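Local coordinates for CoA binding domain protein (Escherichia coli, PDB 3QA9), which is a CoA binding domain protein with a Rossmann-like fold, its specific function not established, at residues R18-A23 and H45-Y50; P72-V77 and G98-W103; N36-Y41 and C129-H134. All coordinates share one frame; numbering follows the deposited sequence.

Contact 1 of 3, residues R18-A23 and H45-Y50; sequences RYKKIA and HGYDVY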
ATOM      1  N   ARG A  18       4.983 -11.205   5.958  1.00 21.23           N
ATOM      2  CA  ARG A  18       5.657 -11.820   4.822  1.00 20.83           C
ATOM      3  C   ARG A  18       6.135 -10.927   3.682  1.00 21.79           C
ATOM      4  O   ARG A  18       7.130 -11.235   3.020  1.00 20.03           O
ATOM      5  CB  ARG A  18       4.768 -12.935   4.256  1.00 23.61           C
ATOM      6  CG  ARG A  18       4.399 -13.976   5.296  1.00 26.39           C
ATOM      7  CD  ARG A  18       3.522 -15.072   4.721  1.00 32.38           C
ATOM      8  NE  ARG A  18       3.138 -16.042   5.744  1.00 34.29           N
ATOM      9  CZ  ARG A  18       2.376 -17.108   5.519  1.00 36.60           C
ATOM     10  NH1 ARG A  18       1.912 -17.346   4.299  1.00 37.68           N
ATOM     11  NH2 ARG A  18       2.078 -17.936   6.513  1.00 36.99           N
ATOM     12  N   TYR A  19       5.444  -9.819   3.456  1.00 19.47           N
ATOM     13  CA  TYR A  19       5.786  -8.915   2.361  1.00 18.90           C
ATOM     14  C   TYR A  19       6.379  -7.593   2.818  1.00 20.90           C
ATOM     15  O   TYR A  19       5.716  -6.808   3.479  1.00 20.28           O
ATOM     16  CB  TYR A  19       4.536  -8.652   1.541  1.00 18.49           C
ATOM     17  CG  TYR A  19       3.924  -9.901   0.970  1.00 17.17           C
ATOM     18  CD1 TYR A  19       2.561 -10.137   1.081  1.00 15.34           C
ATOM     19  CD2 TYR A  19       4.700 -10.816   0.265  1.00 16.54           C
ATOM     20  CE1 TYR A  19       1.979 -11.244   0.502  1.00 14.09           C
ATOM     21  CE2 TYR A  19       4.134 -11.935  -0.321  1.00 16.07           C
ATOM     22  CZ  TYR A  19       2.769 -12.140  -0.200  1.00 15.69           C
ATOM     23  OH  TYR A  19       2.183 -13.241  -0.764  1.00 16.84           O
ATOM     24  N   LYS A  20       7.624  -7.333   2.443  1.00 19.34           N
ATOM     25  CA  LYS A  20       8.264  -6.102   2.862  1.00 20.85           C
ATOM     26  C   LYS A  20       8.482  -5.093   1.742  1.00 21.14           C
ATOM     27  O   LYS A  20       8.843  -3.955   2.000  1.00 20.40           O
ATOM     28  CB  LYS A  20       9.595  -6.430   3.557  1.00 23.71           C
ATOM     29  CG  LYS A  20       9.476  -7.405   4.719  1.00 25.95           C
ATOM     30  CD  LYS A  20       8.678  -6.858   5.904  1.00 27.58           C
ATOM     31  CE  LYS A  20       8.369  -7.973   6.904  1.00 29.44           C
ATOM     32  NZ  LYS A  20       7.728  -7.539   8.170  1.00 31.70           N
ATOM     33  N   LYS A  21       8.249  -5.506   0.501  1.00 19.88           N
ATOM     34  CA  LYS A  21       8.445  -4.625  -0.647  1.00 19.55           C
ATOM     35  C   LYS A  21       7.132  -3.914  -1.002  1.00 19.14           C
ATOM     36  O   LYS A  21       6.241  -4.493  -1.630  1.00 18.13           O
ATOM     37  CB  LYS A  21       8.988  -5.440  -1.840  1.00 21.00           C
ATOM     38  CG  LYS A  21      10.208  -6.341  -1.511  1.00 23.46           C
ATOM     39  CD  LYS A  21      11.578  -5.680  -1.795  1.00 29.93           C
ATOM     40  CE  LYS A  21      12.800  -6.461  -1.261  1.00 30.99           C
ATOM     41  NZ  LYS A  21      13.912  -5.583  -0.705  1.00 33.39           N
ATOM     42  N   ILE A  22       7.032  -2.646  -0.604  1.00 19.22           N
ATOM     43  CA  ILE A  22       5.820  -1.852  -0.819  1.00 19.59           C
ATOM     44  C   ILE A  22       5.920  -0.704  -1.814  1.00 19.58           C
ATOM     45  O   ILE A  22       6.892   0.044  -1.814  1.00 21.72           O
ATOM     46  CB  ILE A  22       5.341  -1.186   0.500  1.00 19.32           C
ATOM     47  CG1 ILE A  22       5.546  -2.128   1.687  1.00 22.07           C
ATOM     48  CG2 ILE A  22       3.879  -0.772   0.369  1.00 19.07           C
ATOM     49  CD1 ILE A  22       4.745  -3.401   1.615  1.00 22.18           C
ATOM     50  N   ALA A  23       4.901  -0.567  -2.654  1.00 18.70           N
ATOM     51  CA  ALA A  23       4.812   0.554  -3.588  1.00 18.94           C
ATOM     52  C   ALA A  23       3.684   1.376  -2.998  1.00 18.57           C
ATOM     53  O   ALA A  23       2.546   0.940  -2.952  1.00 18.25           O
ATOM     54  CB  ALA A  23       4.456   0.087  -4.977  1.00 18.03           C
ATOM     55  N   HIS A  45       9.828   0.709  10.189  1.00 19.45           N
ATOM     56  CA  HIS A  45       9.588  -0.650  10.650  1.00 21.04           C
ATOM     57  C   HIS A  45      10.094  -1.721   9.699  1.00 21.62           C
ATOM     58  O   HIS A  45       9.488  -2.777   9.550  1.00 23.18           O
ATOM     59  CB  HIS A  45       8.106  -0.868  10.956  1.00 19.94           C
ATOM     60  CG  HIS A  45       7.661  -0.232  12.238  1.00 21.59           C
ATOM     61  ND1 HIS A  45       7.374   1.112  12.343  1.00 19.96           N
ATOM     62  CD2 HIS A  45       7.498  -0.750  13.482  1.00 21.89           C
ATOM     63  CE1 HIS A  45       7.054   1.397  13.594  1.00 20.48           C
ATOM     64  NE2 HIS A  45       7.122   0.287  14.303  1.00 22.33           N
ATOM     65  N   GLY A  46      11.219  -1.432   9.059  1.00 22.07           N
ATOM     66  CA  GLY A  46      11.848  -2.386   8.164  1.00 23.04           C
ATOM     67  C   GLY A  46      11.211  -2.667   6.819  1.00 22.60           C
ATOM     68  O   GLY A  46      11.525  -3.680   6.192  1.00 23.41           O
ATOM     69  N   TYR A  47      10.328  -1.794   6.355  1.00 21.27           N
ATOM     70  CA  TYR A  47       9.696  -1.999   5.059  1.00 21.32           C
ATOM     71  C   TYR A  47      10.471  -1.246   3.997  1.00 22.86           C
ATOM     72  O   TYR A  47      11.030  -0.191   4.259  1.00 22.44           O
ATOM     73  CB  TYR A  47       8.249  -1.502   5.087  1.00 18.48           C
ATOM     74  CG  TYR A  47       7.328  -2.410   5.862  1.00 17.66           C
ATOM     75  CD1 TYR A  47       6.679  -3.477   5.239  1.00 17.09           C
ATOM     76  CD2 TYR A  47       7.141  -2.232   7.228  1.00 15.84           C
ATOM     77  CE1 TYR A  47       5.865  -4.346   5.972  1.00 16.39           C
ATOM     78  CE2 TYR A  47       6.338  -3.086   7.965  1.00 16.69           C
ATOM     79  CZ  TYR A  47       5.704  -4.142   7.337  1.00 15.01           C
ATOM     80  OH  TYR A  47       4.932  -4.994   8.091  1.00 14.42           O
ATOM     81  N   ASP A  48      10.501  -1.806   2.797  1.00 22.26           N
ATOM     82  CA  ASP A  48      11.179  -1.184   1.673  1.00 23.35           C
ATOM     83  C   ASP A  48      10.041  -0.538   0.894  1.00 22.62           C
ATOM     84  O   ASP A  48       9.311  -1.191   0.157  1.00 22.28           O
ATOM     85  CB  ASP A  48      11.935  -2.262   0.875  1.00 26.98           C
ATOM     86  CG  ASP A  48      12.813  -1.684  -0.209  1.00 31.62           C
ATOM     87  OD1 ASP A  48      13.450  -2.472  -0.941  1.00 33.36           O
ATOM     88  OD2 ASP A  48      12.872  -0.447  -0.323  1.00 33.39           O
ATOM     89  N   VAL A  49       9.898   0.766   1.086  1.00 21.76           N
ATOM     90  CA  VAL A  49       8.813   1.511   0.482  1.00 21.88           C
ATOM     91  C   VAL A  49       9.168   2.400  -0.689  1.00 21.38           C
ATOM     92  O   VAL A  49       9.955   3.316  -0.554  1.00 20.18           O
ATOM     93  CB  VAL A  49       8.103   2.402   1.538  1.00 21.55           C
ATOM     94  CG1 VAL A  49       6.820   2.946   0.951  1.00 21.25           C
ATOM     95  CG2 VAL A  49       7.840   1.614   2.804  1.00 21.34           C
ATOM     96  N   TYR A  50       8.547   2.134  -1.832  1.00 20.91           N
ATOM     97  CA  TYR A  50       8.762   2.925  -3.026  1.00 21.53           C
ATOM     98  C   TYR A  50       7.612   3.853  -3.326  1.00 21.90           C
ATOM     99  O   TYR A  50       6.533   3.415  -3.697  1.00 21.64           O
ATOM    100  CB  TYR A  50       8.985   2.028  -4.241  1.00 23.39           C
ATOM    101  CG  TYR A  50      10.113   1.063  -4.088  1.00 24.28           C
ATOM    102  CD1 TYR A  50       9.942  -0.137  -3.408  1.00 24.99           C
ATOM    103  CD2 TYR A  50      11.341   1.327  -4.672  1.00 26.71           C
ATOM    104  CE1 TYR A  50      10.971  -1.042  -3.296  1.00 26.20           C
ATOM    105  CE2 TYR A  50      12.385   0.434  -4.568  1.00 25.82           C
ATOM    106  CZ  TYR A  50      12.195  -0.754  -3.896  1.00 26.80           C
ATOM    107  OH  TYR A  50      13.232  -1.645  -3.821  1.00 28.14           O
TER
HETATM  108  O   HOH W   1       9.122  -5.337   8.934  1.00 27.16           O
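Lys20 crosses Tyr47 obliquely where the chain runs into strand 21-25, and its side chain can be followed atom by atom. Lys20 CB lies 4.3 Å from Gly46 O. At CG the chain bends (chi2 -65°), which brings Lys20 CD to the Tyr47 ring, 4.2 Å from its centroid and 30° off the normal, an off-centre CH-pi contact. Beyond CE, NZ bonds to Leu16 O in the preceding helix 9-18, an acceptor it shares with Tyr47 OH. Tyr19 O lies near the ring plane at its edge, Ile22 CG1 comes up obliquely, and the water that links Lys20 NZ to His45 O sits over one face, toward the rim.

The backbones pair in parallel register. Asp48 N donates to Lys20 O, Asp48 O accepts from Ile22 N, and Ile22 O accepts from Tyr50 N at 2.7 Å in a nearly straight bond. Ile22 O also lies at the edge of the Tyr50 ring, 3.4 Å from Tyr50 CD1. On the face that bears Tyr50, Lys21 NZ forms a salt bridge of 3.2 Å to the anti lone pair of Asp48 OD1; OD2 pairs with Arg62.

The axes of strand segments 21-23 and 48-50 come within 4.6 Å, with directions 20° apart and helix 34-43 between them in sequence, the beta-alpha-beta crossover of a Rossmann-like fold.

Contact 2 of 3, residues P72-V77 and G98-W103; sequences PDKIEV and GAKVVW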
ATOM      1  N   PRO A  72      12.119  -0.001 -10.573  1.00 34.34           N
ATOM      2  CA  PRO A  72      12.955  -1.121 -10.988  1.00 35.46           C
ATOM      3  C   PRO A  72      12.679  -2.462 -10.284  1.00 36.21           C
ATOM      4  O   PRO A  72      12.261  -3.417 -10.934  1.00 39.46           O
ATOM      5  CB  PRO A  72      14.391  -0.570 -10.837  1.00 36.51           C
ATOM      6  CG  PRO A  72      14.257   0.557  -9.847  1.00 35.94           C
ATOM      7  CD  PRO A  72      12.902   1.157 -10.102  1.00 35.10           C
ATOM      8  N   ASP A  73      12.891  -2.534  -8.977  1.00 34.06           N
ATOM      9  CA  ASP A  73      12.727  -3.755  -8.182  1.00 31.23           C
ATOM     10  C   ASP A  73      11.351  -4.441  -8.048  1.00 28.47           C
ATOM     11  O   ASP A  73      10.337  -3.954  -8.528  1.00 27.26           O
ATOM     12  CB  ASP A  73      13.262  -3.473  -6.774  1.00 33.71           C
ATOM     13  CG  ASP A  73      14.595  -2.759  -6.792  1.00 36.41           C
ATOM     14  OD1 ASP A  73      15.622  -3.434  -6.974  1.00 38.33           O
ATOM     15  OD2 ASP A  73      14.607  -1.525  -6.645  1.00 37.07           O
ATOM     16  N   LYS A  74      11.354  -5.587  -7.366  1.00 26.03           N
ATOM     17  CA  LYS A  74      10.144  -6.377  -7.099  1.00 25.08           C
ATOM     18  C   LYS A  74       9.224  -5.621  -6.141  1.00 23.33           C
ATOM     19  O   LYS A  74       9.685  -4.938  -5.232  1.00 22.32           O
ATOM     20  CB  LYS A  74      10.511  -7.713  -6.435  1.00 26.61           C
ATOM     21  CG  LYS A  74       9.312  -8.601  -6.074  1.00 30.54           C
ATOM     22  CD  LYS A  74       9.661  -9.692  -5.056  1.00 32.64           C
ATOM     23  CE  LYS A  74       8.491 -10.629  -4.849  1.00 33.17           C
ATOM     24  NZ  LYS A  74       8.128 -11.201  -6.169  1.00 35.93           N
ATOM     25  N   ILE A  75       7.921  -5.733  -6.363  1.00 22.72           N
ATOM     26  CA  ILE A  75       6.926  -5.105  -5.495  1.00 19.08           C
ATOM     27  C   ILE A  75       5.939  -6.202  -5.112  1.00 20.09           C
ATOM     28  O   ILE A  75       5.497  -6.977  -5.962  1.00 21.04           O
ATOM     29  CB  ILE A  75       6.171  -3.963  -6.198  1.00 18.40           C
ATOM     30  CG1 ILE A  75       7.134  -2.813  -6.488  1.00 19.37           C
ATOM     31  CG2 ILE A  75       5.030  -3.465  -5.307  1.00 18.04           C
ATOM     32  CD1 ILE A  75       7.775  -2.224  -5.251  1.00 18.18           C
ATOM     33  N   GLU A  76       5.616  -6.286  -3.828  1.00 17.65           N
ATOM     34  CA  GLU A  76       4.697  -7.309  -3.355  1.00 17.16           C
ATOM     35  C   GLU A  76       3.361  -6.709  -2.951  1.00 16.22           C
ATOM     36  O   GLU A  76       2.313  -7.301  -3.198  1.00 15.11           O
ATOM     37  CB  GLU A  76       5.328  -8.050  -2.180  1.00 16.19           C
ATOM     38  CG  GLU A  76       6.665  -8.688  -2.545  1.00 19.97           C
ATOM     39  CD  GLU A  76       7.457  -9.136  -1.340  1.00 21.34           C
ATOM     40  OE1 GLU A  76       7.516  -8.375  -0.348  1.00 18.85           O
ATOM     41  OE2 GLU A  76       8.040 -10.243  -1.393  1.00 25.02           O
ATOM     42  N   VAL A  77       3.403  -5.529  -2.340  1.00 15.49           N
ATOM     43  CA  VAL A  77       2.186  -4.856  -1.903  1.00 15.34           C
ATOM     44  C   VAL A  77       2.054  -3.457  -2.494  1.00 15.42           C
ATOM     45  O   VAL A  77       2.985  -2.651  -2.411  1.00 16.67           O
ATOM     46  CB  VAL A  77       2.143  -4.701  -0.361  1.00 15.01           C
ATOM     47  CG1 VAL A  77       0.909  -3.894   0.048  1.00 14.39           C
ATOM     48  CG2 VAL A  77       2.130  -6.061   0.314  1.00 15.75           C
ATOM     49  N   GLY A  98       3.186  -7.876 -11.134  1.00 18.57           N
ATOM     50  CA  GLY A  98       3.275  -9.126 -10.416  1.00 18.98           C
ATOM     51  C   GLY A  98       3.197  -8.936  -8.915  1.00 19.00           C
ATOM     52  O   GLY A  98       3.722  -9.744  -8.156  1.00 17.11           O
ATOM     53  N   ALA A  99       2.544  -7.871  -8.471  1.00 17.39           N
ATOM     54  CA  ALA A  99       2.393  -7.672  -7.038  1.00 16.06           C
ATOM     55  C   ALA A  99       1.480  -8.770  -6.528  1.00 15.92           C
ATOM     56  O   ALA A  99       0.813  -9.440  -7.302  1.00 14.14           O
ATOM     57  CB  ALA A  99       1.794  -6.309  -6.735  1.00 14.53           C
ATOM     58  N   LYS A 100       1.457  -8.943  -5.215  1.00 14.54           N
ATOM     59  CA  LYS A 100       0.656  -9.986  -4.590  1.00 14.10           C
ATOM     60  C   LYS A 100      -0.578  -9.451  -3.880  1.00 13.61           C
ATOM     61  O   LYS A 100      -1.571 -10.149  -3.729  1.00 10.87           O
ATOM     62  CB  LYS A 100       1.498 -10.734  -3.557  1.00 14.02           C
ATOM     63  CG  LYS A 100       2.785 -11.315  -4.087  1.00 16.01           C
ATOM     64  CD  LYS A 100       2.458 -12.396  -5.091  1.00 18.60           C
ATOM     65  CE  LYS A 100       3.687 -13.169  -5.498  1.00 25.19           C
ATOM     66  NZ  LYS A 100       4.663 -12.246  -6.097  1.00 28.44           N
ATOM     67  N   VAL A 101      -0.500  -8.204  -3.450  1.00 13.77           N
ATOM     68  CA  VAL A 101      -1.564  -7.583  -2.697  1.00 11.98           C
ATOM     69  C   VAL A 101      -1.870  -6.157  -3.082  1.00 13.04           C
ATOM     70  O   VAL A 101      -0.992  -5.387  -3.389  1.00 12.97           O
ATOM     71  CB  VAL A 101      -1.184  -7.577  -1.197  1.00 12.16           C
ATOM     72  CG1 VAL A 101      -2.227  -6.806  -0.362  1.00 13.97           C
ATOM     73  CG2 VAL A 101      -1.018  -9.004  -0.703  1.00 11.55           C
ATOM     74  N   VAL A 102      -3.146  -5.833  -3.084  1.00 12.96           N
ATOM     75  CA  VAL A 102      -3.560  -4.474  -3.326  1.00 12.91           C
ATOM     76  C   VAL A 102      -4.250  -4.050  -2.045  1.00 12.00           C
ATOM     77  O   VAL A 102      -5.253  -4.630  -1.656  1.00 11.05           O
ATOM     78  CB  VAL A 102      -4.533  -4.350  -4.485  1.00 12.83           C
ATOM     79  CG1 VAL A 102      -5.126  -2.984  -4.464  1.00 14.93           C
ATOM     80  CG2 VAL A 102      -3.807  -4.579  -5.799  1.00 14.99           C
ATOM     81  N   TRP A 103      -3.682  -3.053  -1.380  1.00 11.26           N
ATOM     82  CA  TRP A 103      -4.224  -2.558  -0.123  1.00 12.60           C
ATOM     83  C   TRP A 103      -4.905  -1.203  -0.309  1.00 12.98           C
ATOM     84  O   TRP A 103      -4.253  -0.212  -0.626  1.00 13.28           O
ATOM     85  CB  TRP A 103      -3.089  -2.450   0.912  1.00 11.71           C
ATOM     86  CG  TRP A 103      -3.517  -2.185   2.333  1.00 10.30           C
ATOM     87  CD1 TRP A 103      -4.247  -1.124   2.787  1.00 11.91           C
ATOM     88  CD2 TRP A 103      -3.199  -2.974   3.491  1.00 12.31           C
ATOM     89  NE1 TRP A 103      -4.397  -1.195   4.149  1.00  9.59           N
ATOM     90  CE2 TRP A 103      -3.751  -2.315   4.611  1.00 10.26           C
ATOM     91  CE3 TRP A 103      -2.474  -4.159   3.693  1.00 11.96           C
ATOM     92  CZ2 TRP A 103      -3.634  -2.816   5.913  1.00 11.32           C
ATOM     93  CZ3 TRP A 103      -2.351  -4.659   4.992  1.00 12.21           C
ATOM     94  CH2 TRP A 103      -2.919  -3.979   6.085  1.00 11.90           C
TER
HETATM   95  O   HOH W   2       5.956  -9.614  -6.389  1.00 28.99           O
HETATM   96  O   HOH W   3       7.108 -13.960  -6.334  1.00 32.71           O
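Glu76 O is gripped by two successive backbone N-H groups of the other segment. Val101 N, 3.0 Å from Glu76 O, lies nearly along the C=O axis, whereas Lys100 N, 2.7 Å from the same oxygen, comes in at a C=O...N angle of 135° and is tilted 23° from the carbonyl plane. Lys100 has left the extended conformation, its psi near -26°, which brings the N-H of Val101 round to the side of its own, consistent with both reaching one oxygen.

A water forms the next shell: it donates to Ile75 O and Gly98 O and accepts from Lys74 NZ. A second water accepts from both Lys74 NZ and Lys100 NZ. These two ammonium groups are like charges close together and probably repel one another, an effect the shared water may ease. Lys100 NZ also makes a weak bond to Gly98 O.

This is where two neighbouring strands of the parallel Rossmann-like sheet come together. Gly98 ends helix 87-97 in a Schellman motif with positive phi, and three residues later the chain enters strand 101-104 beside strand 77-80. The first bridge pairs Val77 with Val101, their CA atoms 4.7 Å apart.

Outward from the polar bonds, CA-H...O contacts run from Ala99 CA to Ile75 O and from Val77 CA to Val101 O. Val77 and Val101 lie side by side and point the same way, with Val77 CG2 3.9 Å from Val101 CB. Val77 CG1 meets Trp103 CB at 4.3 Å, while the indole NE1 is held by Arg128 O.

Contact 3 of 3, residues N36-Y41 and C129-H134; sequences NIVMKY and CMMREH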
ATOM      1  N   ASN A  36       2.068  10.327   3.905  1.00 15.84           N
ATOM      2  CA  ASN A  36       3.421  10.573   4.402  1.00 15.17           C
ATOM      3  C   ASN A  36       3.646   9.859   5.735  1.00 15.03           C
ATOM      4  O   ASN A  36       4.662   9.180   5.934  1.00 15.10           O
ATOM      5  CB  ASN A  36       3.641  12.083   4.565  1.00 17.48           C
ATOM      6  CG  ASN A  36       5.070  12.433   4.951  1.00 16.74           C
ATOM      7  OD1 ASN A  36       5.483  12.248   6.095  1.00 18.27           O
ATOM      8  ND2 ASN A  36       5.832  12.945   3.992  1.00 17.87           N
ATOM      9  N   ILE A  37       2.691  10.004   6.648  1.00 13.34           N
ATOM     10  CA  ILE A  37       2.799   9.368   7.957  1.00 14.88           C
ATOM     11  C   ILE A  37       2.944   7.851   7.850  1.00 15.02           C
ATOM     12  O   ILE A  37       3.829   7.256   8.472  1.00 14.62           O
ATOM     13  CB  ILE A  37       1.571   9.691   8.825  1.00 15.00           C
ATOM     14  CG1 ILE A  37       1.522  11.194   9.116  1.00 13.72           C
ATOM     15  CG2 ILE A  37       1.624   8.892  10.112  1.00 15.22           C
ATOM     16  CD1 ILE A  37       0.230  11.644   9.804  1.00 14.67           C
ATOM     17  N   VAL A  38       2.076   7.229   7.058  1.00 14.26           N
ATOM     18  CA  VAL A  38       2.120   5.782   6.880  1.00 13.34           C
ATOM     19  C   VAL A  38       3.438   5.371   6.232  1.00 14.65           C
ATOM     20  O   VAL A  38       4.065   4.398   6.643  1.00 14.88           O
ATOM     21  CB  VAL A  38       0.941   5.295   6.007  1.00 13.17           C
ATOM     22  CG1 VAL A  38       1.047   3.793   5.756  1.00 14.21           C
ATOM     23  CG2 VAL A  38      -0.381   5.628   6.705  1.00 12.67           C
ATOM     24  N   MET A  39       3.876   6.118   5.227  1.00 14.80           N
ATOM     25  CA  MET A  39       5.126   5.766   4.581  1.00 15.64           C
ATOM     26  C   MET A  39       6.299   5.819   5.555  1.00 15.92           C
ATOM     27  O   MET A  39       7.134   4.912   5.578  1.00 17.08           O
ATOM     28  CB  MET A  39       5.406   6.680   3.392  1.00 16.18           C
ATOM     29  CG  MET A  39       6.648   6.257   2.626  1.00 17.94           C
ATOM     30  SD  MET A  39       6.862   7.135   1.082  1.00 21.64           S
ATOM     31  CE  MET A  39       8.649   6.980   0.882  1.00 21.87           C
ATOM     32  N   LYS A  40       6.367   6.871   6.363  1.00 14.19           N
ATOM     33  CA  LYS A  40       7.466   6.989   7.317  1.00 14.09           C
ATOM     34  C   LYS A  40       7.388   5.861   8.341  1.00 13.74           C
ATOM     35  O   LYS A  40       8.405   5.260   8.695  1.00 10.94           O
ATOM     36  CB  LYS A  40       7.433   8.349   8.022  1.00 15.24           C
ATOM     37  CG  LYS A  40       8.607   8.553   8.967  1.00 16.25           C
ATOM     38  CD  LYS A  40       8.650   9.953   9.542  1.00 19.68           C
ATOM     39  CE  LYS A  40       9.790  10.079  10.532  1.00 22.28           C
ATOM     40  NZ  LYS A  40       9.898  11.445  11.090  1.00 24.72           N
ATOM     41  N   TYR A  41       6.180   5.565   8.813  1.00 12.51           N
ATOM     42  CA  TYR A  41       6.003   4.491   9.782  1.00 13.49           C
ATOM     43  C   TYR A  41       6.538   3.177   9.215  1.00 14.58           C
ATOM     44  O   TYR A  41       7.272   2.455   9.883  1.00 14.34           O
ATOM     45  CB  TYR A  41       4.523   4.314  10.126  1.00 13.52           C
ATOM     46  CG  TYR A  41       4.252   3.155  11.058  1.00 15.52           C
ATOM     47  CD1 TYR A  41       4.198   3.341  12.440  1.00 14.62           C
ATOM     48  CD2 TYR A  41       4.057   1.865  10.559  1.00 15.09           C
ATOM     49  CE1 TYR A  41       3.953   2.273  13.304  1.00 16.28           C
ATOM     50  CE2 TYR A  41       3.815   0.787  11.414  1.00 14.64           C
ATOM     51  CZ  TYR A  41       3.762   0.999  12.784  1.00 16.61           C
ATOM     52  OH  TYR A  41       3.507  -0.062  13.628  1.00 16.55           O
ATOM     53  N   CYS A 129      -5.732   0.434   7.403  1.00 14.77           N
ATOM     54  CA  CYS A 129      -4.524   1.249   7.291  1.00 14.13           C
ATOM     55  C   CYS A 129      -3.345   0.354   7.628  1.00 13.24           C
ATOM     56  O   CYS A 129      -3.354  -0.297   8.656  1.00 13.18           O
ATOM     57  CB  CYS A 129      -4.553   2.428   8.261  1.00 13.48           C
ATOM     58  SG  CYS A 129      -3.016   3.364   8.260  1.00 17.09           S
ATOM     59  N   MET A 130      -2.337   0.307   6.762  1.00 13.57           N
ATOM     60  CA  MET A 130      -1.173  -0.543   7.016  1.00 13.47           C
ATOM     61  C   MET A 130      -0.537  -0.239   8.376  1.00 14.22           C
ATOM     62  O   MET A 130      -0.132  -1.148   9.103  1.00 13.48           O
ATOM     63  CB  MET A 130      -0.124  -0.388   5.903  1.00 13.52           C
ATOM     64  CG  MET A 130      -0.518  -1.078   4.594  1.00 14.20           C
ATOM     65  SD  MET A 130       0.829  -1.306   3.414  1.00 14.63           S
ATOM     66  CE  MET A 130       1.636  -2.776   4.078  1.00 16.49           C
ATOM     67  N   MET A 131      -0.460   1.041   8.718  1.00 13.62           N
ATOM     68  CA  MET A 131       0.116   1.447   9.992  1.00 13.70           C
ATOM     69  C   MET A 131      -0.754   0.997  11.167  1.00 14.19           C
ATOM     70  O   MET A 131      -0.250   0.385  12.113  1.00 13.99           O
ATOM     71  CB  MET A 131       0.298   2.969  10.019  1.00 15.34           C
ATOM     72  CG  MET A 131       0.775   3.518  11.361  1.00 15.43           C
ATOM     73  SD  MET A 131       1.208   5.272  11.264  1.00 20.05           S
ATOM     74  CE  MET A 131      -0.372   5.983  10.842  1.00 19.58           C
ATOM     75  N   ARG A 132      -2.057   1.287  11.101  1.00 14.67           N
ATOM     76  CA  ARG A 132      -2.985   0.904  12.169  1.00 16.01           C
ATOM     77  C   ARG A 132      -3.006  -0.612  12.360  1.00 15.75           C
ATOM     78  O   ARG A 132      -3.041  -1.108  13.485  1.00 14.43           O
ATOM     79  CB  ARG A 132      -4.405   1.398  11.850  1.00 19.00           C
ATOM     80  CG  ARG A 132      -5.458   1.029  12.906  1.00 25.88           C
ATOM     81  CD  ARG A 132      -5.331   1.901  14.149  1.00 32.11           C
ATOM     82  NE  ARG A 132      -5.520   1.194  15.420  1.00 38.77           N
ATOM     83  CZ  ARG A 132      -4.636   0.356  15.961  1.00 40.20           C
ATOM     84  NH1 ARG A 132      -3.496   0.101  15.342  1.00 42.55           N
ATOM     85  NH2 ARG A 132      -4.863  -0.179  17.155  1.00 42.90           N
ATOM     86  N   GLU A 133      -2.977  -1.354  11.263  1.00 16.05           N
ATOM     87  CA  GLU A 133      -3.004  -2.810  11.360  1.00 15.98           C
ATOM     88  C   GLU A 133      -1.699  -3.337  11.944  1.00 16.70           C
ATOM     89  O   GLU A 133      -1.693  -4.313  12.695  1.00 17.49           O
ATOM     90  CB  GLU A 133      -3.264  -3.427   9.984  1.00 15.07           C
ATOM     91  CG  GLU A 133      -4.652  -3.106   9.428  1.00 16.01           C
ATOM     92  CD  GLU A 133      -5.765  -3.617  10.321  1.00 18.87           C
ATOM     93  OE1 GLU A 133      -5.975  -4.843  10.372  1.00 22.05           O
ATOM     94  OE2 GLU A 133      -6.429  -2.798  10.985  1.00 21.72           O
ATOM     95  N   HIS A 134      -0.590  -2.691  11.607  1.00 16.78           N
ATOM     96  CA  HIS A 134       0.692  -3.119  12.138  1.00 17.09           C
ATOM     97  C   HIS A 134       0.671  -2.929  13.649  1.00 18.44           C
ATOM     98  O   HIS A 134       1.076  -3.815  14.396  1.00 18.75           O
ATOM     99  CB  HIS A 134       1.828  -2.307  11.522  1.00 17.40           C
ATOM    100  CG  HIS A 134       3.176  -2.930  11.703  1.00 19.39           C
ATOM    101  ND1 HIS A 134       3.828  -2.958  12.919  1.00 20.56           N
ATOM    102  CD2 HIS A 134       3.976  -3.590  10.833  1.00 19.93           C
ATOM    103  CE1 HIS A 134       4.969  -3.611  12.789  1.00 20.17           C
ATOM    104  NE2 HIS A 134       5.082  -4.007  11.533  1.00 18.91           N
TER
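Tyr41 OH lies 3.0 Å from His134 ND1, the closest polar approach between segments 36-41 and 129-134, and the rings behind these atoms meet in an offset edge-to-face pair. The edge of Tyr41 is turned toward the face of His134, with planes at 73° and centroids 5.5 Å apart.

One face of the Tyr41 ring is taken by Met131. Met131 CG sits 3.6 Å from the ring centroid and only 15° off the normal, which makes this a CH-pi contact over the face; Met131 SD lies obliquely, 4.3 Å from the Tyr41 centroid, a Met-aromatic contact. The methionine extends with CG anti to the backbone N and then bends at its last torsion, which turns Met131 CE away from the ring and onto Ile37 CG2 at 3.6 Å. Val38 CG2 touches CE more loosely and reaches Cys129 SG at 3.8 Å. Cys129, at the N-cap position, also accepts a weak bond at its SG from Arg132 N.

The segment axes approach to 9.8 Å and run 48° apart, with Val38 and Met131 the nearest pair of CA atoms. Helix 34-43 packs here against the start of helix 130-137. His45, just past helix 34-43, stacks on Tyr41 and also meets His134. On the inner side Val38 and Met130 both touch Asp79 of strand 77-80, and Met130 reaches Trp103 of strand 101-104 and Leu16 of helix 9-18.

From the N terminus, helix 9-18 leads into strand 21-25. The chain then passes through helix 34-43 and returns at 45-50, where contact 1 closes the first loop and forms one edge of the sheet. Contact 2 follows in series, closing the loop that runs through strand 77-80 and helix 87-97. Contact 3 opens at 36-41, inside the loop of contact 1, and closes only at 129-134; it therefore crosses contact 1 and encloses contact 2. Contacts 1 and 2 share the sheet, joined by backbone pairing of Lys21 with Glu76 and Ala23 with Val77. Met130 touches Ile22 and Val77, tying the helix pair to two neighbouring strands.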